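Local atomic coordinates of gluconate kinase (Lactobacillus acidophilus, PDB entry 3LL3), a protein that probably phosphorylates a sugar or sugar acid such as gluconate or xylulose with ATP. Residues A[62-67]-A[225-230]. Residues are numbered along the deposited sequence; the frame is centred on the assembly and turned at random.
Sequences DLTQKI and LGIDSD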
loop_
_atom_site.group_PDB
_atom_site.type_symbol
_atom_site.label_atom_id
_atom_site.label_comp_id
_atom_site.label_asym_id
_atom_site.label_seq_id
_atom_site.Cartn_x
_atom_site.Cartn_y
_atom_site.Cartn_z
ATOM N N ASP A 62 -13.764 -4.482 -47.896
ATOM C CA ASP A 62 -12.600 -5.359 -47.895
ATOM C C ASP A 62 -12.985 -6.820 -47.685
ATOM O O ASP A 62 -12.433 -7.721 -48.324
ATOM C CB ASP A 62 -11.603 -4.930 -46.822
ATOM C CG ASP A 62 -10.891 -3.657 -47.178
ATOM O OD1 ASP A 62 -11.216 -3.075 -48.235
ATOM O OD2 ASP A 62 -10.003 -3.239 -46.408
ATOM N N LEU A 63 -13.934 -7.050 -46.785
ATOM C CA LEU A 63 -14.433 -8.396 -46.530
ATOM C C LEU A 63 -15.086 -9.010 -47.772
ATOM O O LEU A 63 -14.806 -10.155 -48.123
ATOM C CB LEU A 63 -15.412 -8.391 -45.351
ATOM C CG LEU A 63 -14.763 -8.143 -43.984
ATOM C CD1 LEU A 63 -15.809 -8.068 -42.870
ATOM C CD2 LEU A 63 -13.704 -9.216 -43.668
ATOM N N THR A 64 -15.960 -8.253 -48.437
ATOM C CA THR A 64 -16.653 -8.772 -49.612
ATOM C C THR A 64 -15.695 -9.029 -50.773
ATOM O O THR A 64 -15.981 -9.846 -51.647
ATOM C CB THR A 64 -17.762 -7.815 -50.090
ATOM O OG1 THR A 64 -17.177 -6.580 -50.536
ATOM C CG2 THR A 64 -18.753 -7.552 -48.959
ATOM N N GLN A 65 -14.571 -8.314 -50.785
ATOM C CA GLN A 65 -13.554 -8.491 -51.818
ATOM C C GLN A 65 -12.878 -9.851 -51.680
ATOM O O GLN A 65 -12.304 -10.373 -52.631
ATOM C CB GLN A 65 -12.497 -7.391 -51.715
ATOM C CG GLN A 65 -12.969 -6.027 -52.171
ATOM C CD GLN A 65 -13.314 -6.008 -53.647
ATOM O OE1 GLN A 65 -14.389 -6.457 -54.052
ATOM N NE2 GLN A 65 -12.397 -5.491 -54.463
ATOM N N LYS A 66 -12.955 -10.422 -50.485
ATOM C CA LYS A 66 -12.232 -11.640 -50.168
ATOM C C LYS A 66 -12.933 -12.896 -50.657
ATOM O O LYS A 66 -12.360 -13.976 -50.619
ATOM C CB LYS A 66 -11.994 -11.736 -48.656
ATOM C CG LYS A 66 -10.994 -10.724 -48.140
ATOM C CD LYS A 66 -10.635 -11.000 -46.701
ATOM C CE LYS A 66 -9.288 -10.386 -46.358
ATOM N NZ LYS A 66 -9.316 -8.899 -46.428
ATOM N N ILE A 67 -14.172 -12.765 -51.108
ATOM C CA ILE A 67 -14.931 -13.944 -51.476
ATOM C C ILE A 67 -15.750 -13.714 -52.740
ATOM O O ILE A 67 -15.968 -12.578 -53.151
ATOM C CB ILE A 67 -15.842 -14.394 -50.321
ATOM C CG1 ILE A 67 -16.578 -13.196 -49.713
ATOM C CG2 ILE A 67 -15.025 -15.085 -49.234
ATOM C CD1 ILE A 67 -17.991 -13.072 -50.187
ATOM N N LEU A 225 -20.332 -0.847 -50.627
ATOM C CA LEU A 225 -19.983 -1.897 -49.679
ATOM C C LEU A 225 -19.699 -3.234 -50.375
ATOM O O LEU A 225 -19.115 -4.144 -49.788
ATOM C CB LEU A 225 -21.088 -2.063 -48.635
ATOM C CG LEU A 225 -21.467 -0.845 -47.794
ATOM C CD1 LEU A 225 -22.225 -1.304 -46.568
ATOM C CD2 LEU A 225 -20.246 -0.024 -47.386
ATOM N N GLY A 226 -20.117 -3.356 -51.627
ATOM C CA GLY A 226 -19.817 -4.550 -52.388
ATOM C C GLY A 226 -20.818 -5.648 -52.118
ATOM O O GLY A 226 -20.493 -6.833 -52.220
ATOM N N ILE A 227 -22.044 -5.256 -51.799
ATOM C CA ILE A 227 -23.080 -6.208 -51.415
ATOM C C ILE A 227 -24.216 -6.308 -52.444
ATOM O O ILE A 227 -24.166 -5.691 -53.497
ATOM C CB ILE A 227 -23.628 -5.878 -50.004
ATOM C CG1 ILE A 227 -24.196 -4.453 -49.962
ATOM C CG2 ILE A 227 -22.518 -6.009 -48.978
ATOM C CD1 ILE A 227 -24.682 -4.008 -48.565
ATOM N N ASP A 228 -25.220 -7.125 -52.135
ATOM C CA ASP A 228 -26.383 -7.349 -52.993
ATOM C C ASP A 228 -27.459 -6.389 -52.560
ATOM O O ASP A 228 -27.405 -5.857 -51.447
ATOM C CB ASP A 228 -26.980 -8.742 -52.749
ATOM C CG ASP A 228 -26.102 -9.852 -53.230
ATOM O OD1 ASP A 228 -24.887 -9.627 -53.390
ATOM O OD2 ASP A 228 -26.637 -10.965 -53.446
ATOM N N SER A 229 -28.473 -6.230 -53.403
ATOM C CA SER A 229 -29.669 -5.500 -53.011
ATOM C C SER A 229 -30.544 -6.330 -52.067
ATOM O O SER A 229 -31.536 -5.823 -51.552
ATOM C CB SER A 229 -30.488 -5.070 -54.245
ATOM O OG SER A 229 -31.099 -6.186 -54.875
ATOM N N ASP A 230 -30.201 -7.599 -51.841
ATOM C CA ASP A 230 -30.982 -8.382 -50.878
ATOM C C ASP A 230 -30.275 -8.610 -49.537
ATOM O O ASP A 230 -30.850 -9.186 -48.618
ATOM C CB ASP A 230 -31.500 -9.686 -51.479
ATOM C CG ASP A 230 -30.505 -10.328 -52.394
ATOM O OD1 ASP A 230 -29.299 -10.250 -52.062
ATOM O OD2 ASP A 230 -30.931 -10.901 -53.433
#
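T64, in the last turn of helix 49-65, sets its short branched side chain against the backbone of L225 and G226, where helix 219-225 ends. The packing is tight here: T64 CB lies 3.6 Å from G226 O, and T64 CG2 is 3.5 Å from L225 O. The hydroxyl comes close as well, with T64 OG1 3.2 Å from L225 O, but this approach is not a hydrogen bond. With chi1 at 65°, OG1 sits between the backbone N and the carbonyl carbon, turned back along its own helix, where it bonds to F61 O. That internal bond lets a polar threonine suit a buried site, while CG2, anti to the carbonyl carbon, reaches the L225 carbonyl and a methyl of I227. G226 ends helix 219-225 in a Schellman motif, and its positive phi of 84° is one reason for glycine. T64 is the other, since a CB on G226 would run into OG1. Both helices belong to the N-terminal actin-like ATPase domain of the FGGY kinases, and the loop 226-230 leads into strand 232-238 of the central sheet; the contact itself lies away from the ligand pockets. Without the hydroxyl and methyl, as with an alanine here, F61 O would probably lose its hydroxyl partner and a gap would open beside I227 and the L225 carbonyl. At that apolar edge, T64 CG2 meets I227 CG2 at 4.1 Å, a normal van der Waals distance, and both side chains also rest on I71 of strand 70-78. Past these residues the two segments part, and the solvent side is loose: Q65 and K66 are exposed, as are S229 and D230, polar residues suited to water, and none of them packs across the contact.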